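Local coordinates for cellulose binding protein (Clavibacter michiganensis, PDB 4JJO) that forms the two-domain expansin module of a larger, probable cellulose-degrading endoglucanase and is thought to bind cellulose and loosen plant cell walls, at residues A[50-55]-A[75-80]; A[85-88]-A[94-97]; A[113-116]-A[121-124]; A[123-128]-A[167-172]. All coordinates share one frame; numbering follows the deposited sequence.

From the N terminus, the chain builds the double-psi beta-barrel domain first. Contact 1 (50-55 with 75-80) closes a loop that includes strand 59-69 and joins two barrel strands through the core. In contact 2 (85-88 with 94-97) a much shorter loop brings helix 81-87 against strand 95-101, and its side chains continue the cluster of contact 1. The C-terminal domain follows. Contact 3 (113-116 with 121-124) closes the loop between neighbouring strands, and contact 4 (123-128 with 167-172) begins on its last residues, Ala123 and Gly124, to span the sandwich interior. None nests within another or crosses it; the two pairs lie on opposite sides of the chain's centre.

Contact 1 of 4, residues A[50-55]-A[75-80]; sequences TFLDVT and GHLDLS
Leu52 makes the first crossing from strand 51-55 to strand 76-80, and it does so with one methyl. Its CD1 meets CD2 of Leu77 at 3.7 Å, the two side chains reaching toward each other tip to tip. The other branch of the same partner is hardly farther, since Leu52 CD1 lies 3.9 Å from Leu77 CD1, and the methyl therefore sits against the fork of the opposing leucine. The next residue, Asp53, forms a salt bridge with Arg62 of strand 59-69 and takes no part in the packing. Two residues on from Leu52, Val54 again faces the partner strand. With CG1 anti to the backbone N (chi1 -176°), its CG2 is the branch that comes within 3.6 Å of Leu77 CD1, once more tip to tip. The same CG2 just grazes Leu79, 4.5 Å from its CD2. Leu77 is thus gripped between Leu52 and Val54, and the contact is wholly apolar and buried. The two strands run almost at right angles, 98° between their directions with axes 11.0 Å apart, a separation that side chains from both must fill. Strand 51-55 pairs instead with strands 59-69 and 95-101, while Leu77 also packs on Val35 and Val37 of strand 34-38. Strands that cross steeply and are joined here through apolar contacts of leucines and a valine illustrate how the core of a closed barrel is filled, in this case that of the double-psi beta-barrel forming the N-terminal domain of expansins.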
loop_
_atom_site.group_PDB
_atom_site.type_symbol
_atom_site.label_atom_id
_atom_site.label_comp_id
_atom_site.label_asym_id
_atom_site.label_seq_id
_atom_site.Cartn_x
_atom_site.Cartn_y
_atom_site.Cartn_z
ATOM N N THR A 50 -2.931 0.095 2.838
ATOM C CA THR A 50 -4.032 0.002 3.788
ATOM C C THR A 50 -5.154 0.949 3.384
ATOM O O THR A 50 -4.984 1.797 2.509
ATOM C CB THR A 50 -3.595 0.322 5.234
ATOM O OG1 THR A 50 -3.242 1.708 5.347
ATOM C CG2 THR A 50 -2.422 -0.552 5.653
ATOM N N PHE A 51 -6.302 0.796 4.029
ATOM C CA PHE A 51 -7.476 1.578 3.680
ATOM C C PHE A 51 -8.028 2.307 4.893
ATOM O O PHE A 51 -8.014 1.784 6.007
ATOM C CB PHE A 51 -8.553 0.669 3.086
ATOM C CG PHE A 51 -8.220 0.156 1.713
ATOM C CD1 PHE A 51 -8.797 0.718 0.589
ATOM C CD2 PHE A 51 -7.321 -0.882 1.547
ATOM C CE1 PHE A 51 -8.490 0.251 -0.675
ATOM C CE2 PHE A 51 -7.008 -1.354 0.285
ATOM C CZ PHE A 51 -7.595 -0.786 -0.828
ATOM N N LEU A 52 -8.502 3.528 4.664
ATOM C CA LEU A 52 -9.170 4.307 5.693
ATOM C C LEU A 52 -10.639 4.456 5.338
ATOM O O LEU A 52 -10.974 4.716 4.183
ATOM C CB LEU A 52 -8.562 5.709 5.796
ATOM C CG LEU A 52 -7.046 5.834 5.945
ATOM C CD1 LEU A 52 -6.650 7.307 5.973
ATOM C CD2 LEU A 52 -6.568 5.125 7.191
ATOM N N ASP A 53 -11.516 4.285 6.323
ATOM C CA ASP A 53 -12.903 4.701 6.170
ATOM C C ASP A 53 -13.044 6.087 6.773
ATOM O O ASP A 53 -12.942 6.259 7.988
ATOM C CB ASP A 53 -13.870 3.720 6.836
ATOM C CG ASP A 53 -14.250 2.576 5.925
ATOM O OD1 ASP A 53 -14.024 2.698 4.703
ATOM O OD2 ASP A 53 -14.780 1.560 6.421
ATOM N N VAL A 54 -13.267 7.072 5.910
ATOM C CA VAL A 54 -13.298 8.471 6.314
ATOM C C VAL A 54 -14.730 8.979 6.363
ATOM O O VAL A 54 -15.454 8.905 5.371
ATOM C CB VAL A 54 -12.504 9.343 5.327
ATOM C CG1 VAL A 54 -12.461 10.781 5.805
ATOM C CG2 VAL A 54 -11.095 8.797 5.151
ATOM N N THR A 55 -15.132 9.495 7.521
ATOM C CA THR A 55 -16.462 10.061 7.687
ATOM C C THR A 55 -16.395 11.583 7.651
ATOM O O THR A 55 -15.679 12.207 8.433
ATOM C CB THR A 55 -17.105 9.620 9.012
ATOM O OG1 THR A 55 -17.256 8.195 9.020
ATOM C CG2 THR A 55 -18.468 10.271 9.185
ATOM N N GLY A 75 -3.945 13.472 11.842
ATOM C CA GLY A 75 -5.364 13.788 11.812
ATOM C C GLY A 75 -5.770 14.562 10.570
ATOM O O GLY A 75 -6.955 14.704 10.278
ATOM N N HIS A 76 -4.782 15.060 9.834
ATOM C CA HIS A 76 -5.041 15.843 8.630
ATOM C C HIS A 76 -4.764 15.015 7.381
ATOM O O HIS A 76 -3.611 14.747 7.045
ATOM C CB HIS A 76 -4.185 17.111 8.632
ATOM C CG HIS A 76 -4.291 17.920 7.376
ATOM N ND1 HIS A 76 -3.583 19.090 7.185
ATOM C CD2 HIS A 76 -5.012 17.732 6.247
ATOM C CE1 HIS A 76 -3.870 19.586 5.998
ATOM N NE2 HIS A 76 -4.733 18.783 5.404
ATOM N N LEU A 77 -5.831 14.614 6.697
ATOM C CA LEU A 77 -5.711 13.838 5.472
ATOM C C LEU A 77 -5.711 14.738 4.247
ATOM O O LEU A 77 -6.404 15.753 4.206
ATOM C CB LEU A 77 -6.870 12.847 5.341
ATOM C CG LEU A 77 -7.054 11.755 6.395
ATOM C CD1 LEU A 77 -8.251 10.899 6.014
ATOM C CD2 LEU A 77 -5.809 10.899 6.530
ATOM N N ASP A 78 -4.930 14.356 3.245
ATOM C CA ASP A 78 -4.982 15.004 1.944
ATOM C C ASP A 78 -5.696 14.048 0.997
ATOM O O ASP A 78 -5.092 13.128 0.451
ATOM C CB ASP A 78 -3.571 15.326 1.444
ATOM C CG ASP A 78 -3.507 16.620 0.655
ATOM O OD1 ASP A 78 -4.523 17.344 0.605
ATOM O OD2 ASP A 78 -2.431 16.922 0.094
ATOM N N LEU A 79 -6.995 14.266 0.818
ATOM C CA LEU A 79 -7.830 13.352 0.052
ATOM C C LEU A 79 -7.733 13.620 -1.437
ATOM O O LEU A 79 -7.451 14.739 -1.857
ATOM C CB LEU A 79 -9.293 13.491 0.474
ATOM C CG LEU A 79 -9.669 13.035 1.881
ATOM C CD1 LEU A 79 -11.100 13.439 2.183
ATOM C CD2 LEU A 79 -9.497 11.533 2.021
ATOM N N SER A 80 -7.966 12.584 -2.235
ATOM C CA SER A 80 -8.156 12.767 -3.663
ATOM C C SER A 80 -9.335 13.709 -3.842
ATOM O O SER A 80 -10.245 13.738 -3.012
ATOM C CB SER A 80 -8.457 11.433 -4.344
ATOM O OG SER A 80 -9.636 10.851 -3.818
#

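Contact 2 of 4, residues A[85-88]-A[94-97]; sequences RALG and IIPI
Ile95, in the last strand of the double-psi beta-barrel, pushes its CD1 against the end of helix 81-87, where it lies 3.8 Å from CB of Leu87. The terminal methyl can get there because CG1 is held between the backbone N and the carbonyl carbon (chi1 52°), with the chain then running out extended to CD1. Its other branch faces the residue at which the helix stops: Ile95 CG2 comes to 4.5 Å from CA of Gly88. As Gly88 carries no side chain, the backbone leaving the helix can pass this close to the isoleucine, and the helix end packs against this strand residue. The backbone of Ile95 pairs meanwhile with Ala7 of strand 3-10, so the isoleucine is fixed in the sheet while its side chain packs on both Ala7 and the helix end. Leu87 turns its own tip further inward, to Val54 and Leu79, and the helix is thereby joined to the barrel core. Farther along the strand, beyond Pro96, Ile97 approaches the same leucine more loosely, with its CG2 4.6 Å from Leu87 CD1.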
loop_
_atom_site.group_PDB
_atom_site.type_symbol
_atom_site.label_atom_id
_atom_site.label_comp_id
_atom_site.label_asym_id
_atom_site.label_seq_id
_atom_site.Cartn_x
_atom_site.Cartn_y
_atom_site.Cartn_z
ATOM N N ARG A 85 -14.917 15.292 -2.737
ATOM C CA ARG A 85 -16.217 15.701 -3.265
ATOM C C ARG A 85 -17.337 14.819 -2.728
ATOM O O ARG A 85 -18.477 15.263 -2.595
ATOM C CB ARG A 85 -16.229 15.653 -4.795
ATOM C CG ARG A 85 -15.340 16.679 -5.461
ATOM C CD ARG A 85 -15.817 16.979 -6.868
ATOM N NE ARG A 85 -14.864 17.813 -7.593
ATOM C CZ ARG A 85 -13.897 17.351 -8.382
ATOM N NH1 ARG A 85 -13.737 16.046 -8.575
ATOM N NH2 ARG A 85 -13.084 18.204 -8.988
ATOM N N ALA A 86 -17.010 13.567 -2.432
ATOM C CA ALA A 86 -18.003 12.626 -1.933
ATOM C C ALA A 86 -18.382 12.973 -0.500
ATOM O O ALA A 86 -19.507 12.722 -0.067
ATOM C CB ALA A 86 -17.465 11.213 -2.005
ATOM N N LEU A 87 -17.436 13.557 0.228
ATOM C CA LEU A 87 -17.639 13.890 1.630
ATOM C C LEU A 87 -18.154 15.307 1.849
ATOM O O LEU A 87 -18.834 15.567 2.840
ATOM C CB LEU A 87 -16.329 13.711 2.397
ATOM C CG LEU A 87 -15.791 12.284 2.483
ATOM C CD1 LEU A 87 -14.519 12.250 3.305
ATOM C CD2 LEU A 87 -16.841 11.363 3.075
ATOM N N GLY A 88 -17.834 16.222 0.937
ATOM C CA GLY A 88 -18.169 17.622 1.129
ATOM C C GLY A 88 -18.248 18.407 -0.165
ATOM O O GLY A 88 -17.999 17.873 -1.247
ATOM N N ILE A 94 -11.637 22.956 3.035
ATOM C CA ILE A 94 -11.289 22.067 4.129
ATOM C C ILE A 94 -12.553 21.624 4.851
ATOM O O ILE A 94 -13.486 22.408 5.019
ATOM C CB ILE A 94 -10.343 22.765 5.119
ATOM C CG1 ILE A 94 -9.913 21.800 6.219
ATOM C CG2 ILE A 94 -11.016 23.975 5.729
ATOM C CD1 ILE A 94 -8.799 22.322 7.069
ATOM N N ILE A 95 -12.582 20.361 5.265
ATOM C CA ILE A 95 -13.738 19.808 5.963
ATOM C C ILE A 95 -13.307 19.027 7.190
ATOM O O ILE A 95 -12.238 18.421 7.202
ATOM C CB ILE A 95 -14.552 18.863 5.057
ATOM C CG1 ILE A 95 -13.632 17.815 4.427
ATOM C CG2 ILE A 95 -15.276 19.659 3.992
ATOM C CD1 ILE A 95 -14.362 16.711 3.698
ATOM N N PRO A 96 -14.144 19.037 8.236
ATOM C CA PRO A 96 -13.861 18.202 9.404
ATOM C C PRO A 96 -14.203 16.751 9.107
ATOM O O PRO A 96 -15.196 16.477 8.427
ATOM C CB PRO A 96 -14.789 18.774 10.477
ATOM C CG PRO A 96 -15.918 19.362 9.730
ATOM C CD PRO A 96 -15.402 19.789 8.380
ATOM N N ILE A 97 -13.384 15.835 9.605
ATOM C CA ILE A 97 -13.579 14.417 9.351
ATOM C C ILE A 97 -13.240 13.601 10.588
ATOM O O ILE A 97 -12.614 14.098 11.528
ATOM C CB ILE A 97 -12.673 13.917 8.205
ATOM C CG1 ILE A 97 -11.203 14.133 8.563
ATOM C CG2 ILE A 97 -13.001 14.631 6.902
ATOM C CD1 ILE A 97 -10.242 13.337 7.719
#

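Contact 3 of 4, residues A[113-116]-A[121-124]; sequences RVKE and WWAG
A backbone pairing at the loop end of a beta hairpin characterises this contact, in which Lys115 and Gly124 continue the pairing of neighbouring antiparallel strands 111-114 and 124-128. Both belong to the C-terminal expansin domain, an immunoglobulin-like beta-sandwich. Lys115 N donates to Gly124 O at 2.8 Å, and the bond is nearly straight at the hydrogen, 171°. A second, weaker donor meets the same oxygen, for Val114 CA lies 3.4 Å from Gly124 O in a CA-H...O contact. The CA atoms of Lys115 and Gly124 are 5.0 Å apart, as in paired strands, and Lys115 CB stands 4.0 Å from Gly124 CA, a tight spot suited to a residue without a side chain. Within the loop, Ser118 OG bonds to both Lys115 O and Gly124 N and so ties the two ends of the loop together. Arg113 links outward, from NH2 to Gln126 OE1 on the adjacent strand and from NH1 to Ile18 O in the N-terminal domain. The tryptophan side of the contact is exposed. In related bacterial expansins, exposed aromatic residues on this domain bind cellulose, and the position of Trp122 is consistent with such a role. Lys115 lies beside its ring: CG is anti to the backbone N (chi1 -169°), and the chain stays extended until NZ bonds to Tyr153 OH. On the way, Lys115 CD passes the edge of the indole, near its plane, 4.3 Å from Trp122 CH2.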
loop_
_atom_site.group_PDB
_atom_site.type_symbol
_atom_site.label_atom_id
_atom_site.label_comp_id
_atom_site.label_asym_id
_atom_site.label_seq_id
_atom_site.Cartn_x
_atom_site.Cartn_y
_atom_site.Cartn_z
ATOM N N ARG A 113 4.944 -7.406 -7.334
ATOM C CA ARG A 113 5.615 -6.777 -8.461
ATOM C C ARG A 113 7.095 -6.622 -8.160
ATOM O O ARG A 113 7.482 -5.944 -7.207
ATOM C CB ARG A 113 5.008 -5.411 -8.797
ATOM C CG ARG A 113 5.748 -4.706 -9.928
ATOM C CD ARG A 113 5.010 -3.493 -10.470
ATOM N NE ARG A 113 4.845 -2.442 -9.469
ATOM C CZ ARG A 113 4.721 -1.148 -9.749
ATOM N NH1 ARG A 113 4.747 -0.723 -11.005
ATOM N NH2 ARG A 113 4.574 -0.271 -8.766
ATOM N N VAL A 114 7.920 -7.268 -8.972
ATOM C CA VAL A 114 9.357 -7.089 -8.878
ATOM C C VAL A 114 9.693 -5.719 -9.448
ATOM O O VAL A 114 9.193 -5.346 -10.509
ATOM C CB VAL A 114 10.117 -8.172 -9.660
ATOM C CG1 VAL A 114 11.610 -7.927 -9.579
ATOM C CG2 VAL A 114 9.773 -9.552 -9.126
ATOM N N LYS A 115 10.527 -4.967 -8.739
ATOM C CA LYS A 115 10.899 -3.632 -9.176
ATOM C C LYS A 115 11.716 -3.699 -10.455
ATOM O O LYS A 115 12.535 -4.603 -10.630
ATOM C CB LYS A 115 11.721 -2.927 -8.099
ATOM C CG LYS A 115 11.913 -1.444 -8.371
ATOM C CD LYS A 115 12.793 -0.775 -7.334
ATOM C CE LYS A 115 12.830 0.727 -7.569
ATOM N NZ LYS A 115 13.832 1.436 -6.727
ATOM N N GLU A 116 11.494 -2.747 -11.353
ATOM C CA GLU A 116 12.294 -2.617 -12.563
ATOM C C GLU A 116 13.767 -2.580 -12.173
ATOM O O GLU A 116 14.124 -1.908 -11.204
ATOM C CB GLU A 116 11.930 -1.323 -13.300
ATOM C CG GLU A 116 10.567 -1.328 -13.988
ATOM C CD GLU A 116 9.418 -0.992 -13.049
ATOM O OE1 GLU A 116 9.654 -0.822 -11.833
ATOM O OE2 GLU A 116 8.272 -0.893 -13.534
ATOM N N TRP A 121 21.555 -9.939 -8.085
ATOM C CA TRP A 121 22.476 -9.101 -7.322
ATOM C C TRP A 121 21.728 -8.270 -6.290
ATOM O O TRP A 121 22.158 -8.148 -5.143
ATOM C CB TRP A 121 23.240 -8.159 -8.257
ATOM C CG TRP A 121 24.082 -8.852 -9.286
ATOM C CD1 TRP A 121 23.774 -9.051 -10.599
ATOM C CD2 TRP A 121 25.379 -9.428 -9.086
ATOM N NE1 TRP A 121 24.795 -9.718 -11.229
ATOM C CE2 TRP A 121 25.793 -9.959 -10.323
ATOM C CE3 TRP A 121 26.227 -9.544 -7.982
ATOM C CZ2 TRP A 121 27.018 -10.602 -10.484
ATOM C CZ3 TRP A 121 27.443 -10.184 -8.145
ATOM C CH2 TRP A 121 27.827 -10.702 -9.387
ATOM N N TRP A 122 20.609 -7.697 -6.719
ATOM C CA TRP A 122 19.807 -6.808 -5.889
ATOM C C TRP A 122 18.406 -6.750 -6.471
ATOM O O TRP A 122 18.233 -6.595 -7.679
ATOM C CB TRP A 122 20.414 -5.402 -5.862
ATOM C CG TRP A 122 19.686 -4.430 -4.979
ATOM C CD1 TRP A 122 19.944 -4.165 -3.665
ATOM C CD2 TRP A 122 18.585 -3.588 -5.351
ATOM N NE1 TRP A 122 19.071 -3.211 -3.195
ATOM C CE2 TRP A 122 18.227 -2.843 -4.209
ATOM C CE3 TRP A 122 17.868 -3.397 -6.536
ATOM C CZ2 TRP A 122 17.183 -1.919 -4.220
ATOM C CZ3 TRP A 122 16.830 -2.477 -6.544
ATOM C CH2 TRP A 122 16.496 -1.753 -5.393
ATOM N N ALA A 123 17.402 -6.885 -5.617
ATOM C CA ALA A 123 16.029 -6.881 -6.088
ATOM C C ALA A 123 15.105 -6.151 -5.131
ATOM O O ALA A 123 15.383 -6.037 -3.937
ATOM C CB ALA A 123 15.544 -8.305 -6.302
ATOM N N GLY A 124 14.003 -5.657 -5.680
ATOM C CA GLY A 124 12.956 -5.042 -4.894
ATOM C C GLY A 124 11.631 -5.726 -5.167
ATOM O O GLY A 124 11.338 -6.089 -6.308
#

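Contact 4 of 4, residues A[123-128]-A[167-172]; sequences AGLQVL and LTVKVT
Leu125 points its CD1 at the two methyls of Val169, 3.7 Å from Val169 CG2 and slightly farther, 4.1 Å, from Val169 CG1. This is packing across the interior of the immunoglobulin-like beta-sandwich of the C-terminal domain: strands 124-128 and 167-173 do not pair with each other, and their side chains meet tip to tip between them. The CA atoms of Leu125 and Val169 are accordingly 9.4 Å apart, far beyond the spacing of paired strands. With CG1 of Val169 anti to the backbone N (chi1 178°), CG2 is the branch nearer Leu125. Leu125 also turns CD2 toward Val114 of the adjacent strand 111-114, which links the contact to the neighbouring strand of its own sheet, while Val169 rests on Leu184 of strand 178-184. The isobutyl group of Leu167 approaches more loosely, its CD2 4.7 Å from CD2 of Leu125. Two residues along each strand the pattern repeats, with a valine now in place of the leucine on strand 124-128, and the backbones draw together, to 8.2 Å between the CA atoms of Val127 and Val171. There Ile134 touches both valines, and Val127 CG2 faces Val171 CG2 at 4.1 Å.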
loop_
_atom_site.group_PDB
_atom_site.type_symbol
_atom_site.label_atom_id
_atom_site.label_comp_id
_atom_site.label_asym_id
_atom_site.label_seq_id
_atom_site.Cartn_x
_atom_site.Cartn_y
_atom_site.Cartn_z
ATOM N N ALA A 123 17.402 -6.885 -5.617
ATOM C CA ALA A 123 16.029 -6.881 -6.088
ATOM C C ALA A 123 15.105 -6.151 -5.131
ATOM O O ALA A 123 15.383 -6.037 -3.937
ATOM C CB ALA A 123 15.544 -8.305 -6.302
ATOM N N GLY A 124 14.003 -5.657 -5.680
ATOM C CA GLY A 124 12.956 -5.042 -4.894
ATOM C C GLY A 124 11.631 -5.726 -5.167
ATOM O O GLY A 124 11.338 -6.089 -6.308
ATOM N N LEU A 125 10.837 -5.917 -4.121
ATOM C CA LEU A 125 9.510 -6.496 -4.267
ATOM C C LEU A 125 8.469 -5.577 -3.655
ATOM O O LEU A 125 8.675 -5.002 -2.586
ATOM C CB LEU A 125 9.418 -7.859 -3.581
ATOM C CG LEU A 125 10.317 -8.997 -4.058
ATOM C CD1 LEU A 125 9.920 -10.268 -3.334
ATOM C CD2 LEU A 125 10.221 -9.185 -5.558
ATOM N N GLN A 126 7.346 -5.448 -4.346
ATOM C CA GLN A 126 6.205 -4.725 -3.818
ATOM C C GLN A 126 5.057 -5.699 -3.610
ATOM O O GLN A 126 4.723 -6.475 -4.508
ATOM C CB GLN A 126 5.796 -3.625 -4.790
ATOM C CG GLN A 126 4.522 -2.904 -4.406
ATOM C CD GLN A 126 4.216 -1.761 -5.341
ATOM O OE1 GLN A 126 4.111 -1.952 -6.553
ATOM N NE2 GLN A 126 4.091 -0.558 -4.787
ATOM N N VAL A 127 4.465 -5.669 -2.422
ATOM C CA VAL A 127 3.349 -6.546 -2.110
ATOM C C VAL A 127 2.044 -5.780 -2.236
ATOM O O VAL A 127 1.840 -4.758 -1.579
ATOM C CB VAL A 127 3.459 -7.124 -0.693
ATOM C CG1 VAL A 127 2.310 -8.081 -0.428
ATOM C CG2 VAL A 127 4.794 -7.827 -0.513
ATOM N N LEU A 128 1.162 -6.288 -3.087
ATOM C CA LEU A 128 -0.104 -5.634 -3.363
ATOM C C LEU A 128 -1.257 -6.416 -2.748
ATOM O O LEU A 128 -1.270 -7.646 -2.777
ATOM C CB LEU A 128 -0.297 -5.513 -4.874
ATOM C CG LEU A 128 0.833 -4.763 -5.586
ATOM C CD1 LEU A 128 0.876 -5.105 -7.066
ATOM C CD2 LEU A 128 0.675 -3.268 -5.383
ATOM N N LEU A 167 11.371 -17.719 -7.482
ATOM C CA LEU A 167 11.386 -17.161 -6.137
ATOM C C LEU A 167 10.230 -17.691 -5.304
ATOM O O LEU A 167 9.109 -17.842 -5.796
ATOM C CB LEU A 167 11.300 -15.634 -6.178
ATOM C CG LEU A 167 12.553 -14.847 -6.561
ATOM C CD1 LEU A 167 13.026 -15.227 -7.946
ATOM C CD2 LEU A 167 12.265 -13.354 -6.473
ATOM N N THR A 168 10.514 -17.977 -4.040
ATOM C CA THR A 168 9.470 -18.245 -3.063
ATOM C C THR A 168 9.496 -17.122 -2.038
ATOM O O THR A 168 10.520 -16.873 -1.399
ATOM C CB THR A 168 9.659 -19.602 -2.364
ATOM O OG1 THR A 168 9.535 -20.658 -3.323
ATOM C CG2 THR A 168 8.606 -19.791 -1.282
ATOM N N VAL A 169 8.369 -16.433 -1.898
ATOM C CA VAL A 169 8.294 -15.259 -1.042
ATOM C C VAL A 169 7.317 -15.477 0.101
ATOM O O VAL A 169 6.174 -15.878 -0.115
ATOM C CB VAL A 169 7.847 -14.021 -1.841
ATOM C CG1 VAL A 169 7.734 -12.809 -0.927
ATOM C CG2 VAL A 169 8.813 -13.746 -2.981
ATOM N N LYS A 170 7.776 -15.209 1.317
ATOM C CA LYS A 170 6.920 -15.297 2.488
ATOM C C LYS A 170 6.588 -13.909 3.007
ATOM O O LYS A 170 7.478 -13.126 3.338
ATOM C CB LYS A 170 7.581 -16.110 3.595
ATOM C CG LYS A 170 6.724 -16.216 4.841
ATOM C CD LYS A 170 6.982 -17.506 5.588
ATOM C CE LYS A 170 8.432 -17.625 6.015
ATOM N NZ LYS A 170 8.662 -18.873 6.789
ATOM N N VAL A 171 5.294 -13.618 3.077
ATOM C CA VAL A 171 4.817 -12.336 3.566
ATOM C C VAL A 171 3.992 -12.540 4.834
ATOM O O VAL A 171 3.004 -13.278 4.838
ATOM C CB VAL A 171 3.966 -11.619 2.506
ATOM C CG1 VAL A 171 3.603 -10.220 2.972
ATOM C CG2 VAL A 171 4.715 -11.561 1.182
ATOM N N THR A 172 4.415 -11.883 5.908
ATOM C CA THR A 172 3.741 -11.973 7.197
ATOM C C THR A 172 3.148 -10.610 7.531
ATOM O O THR A 172 3.846 -9.601 7.470
ATOM C CB THR A 172 4.727 -12.376 8.308
ATOM O OG1 THR A 172 5.465 -13.536 7.905
ATOM C CG2 THR A 172 3.991 -12.670 9.611
#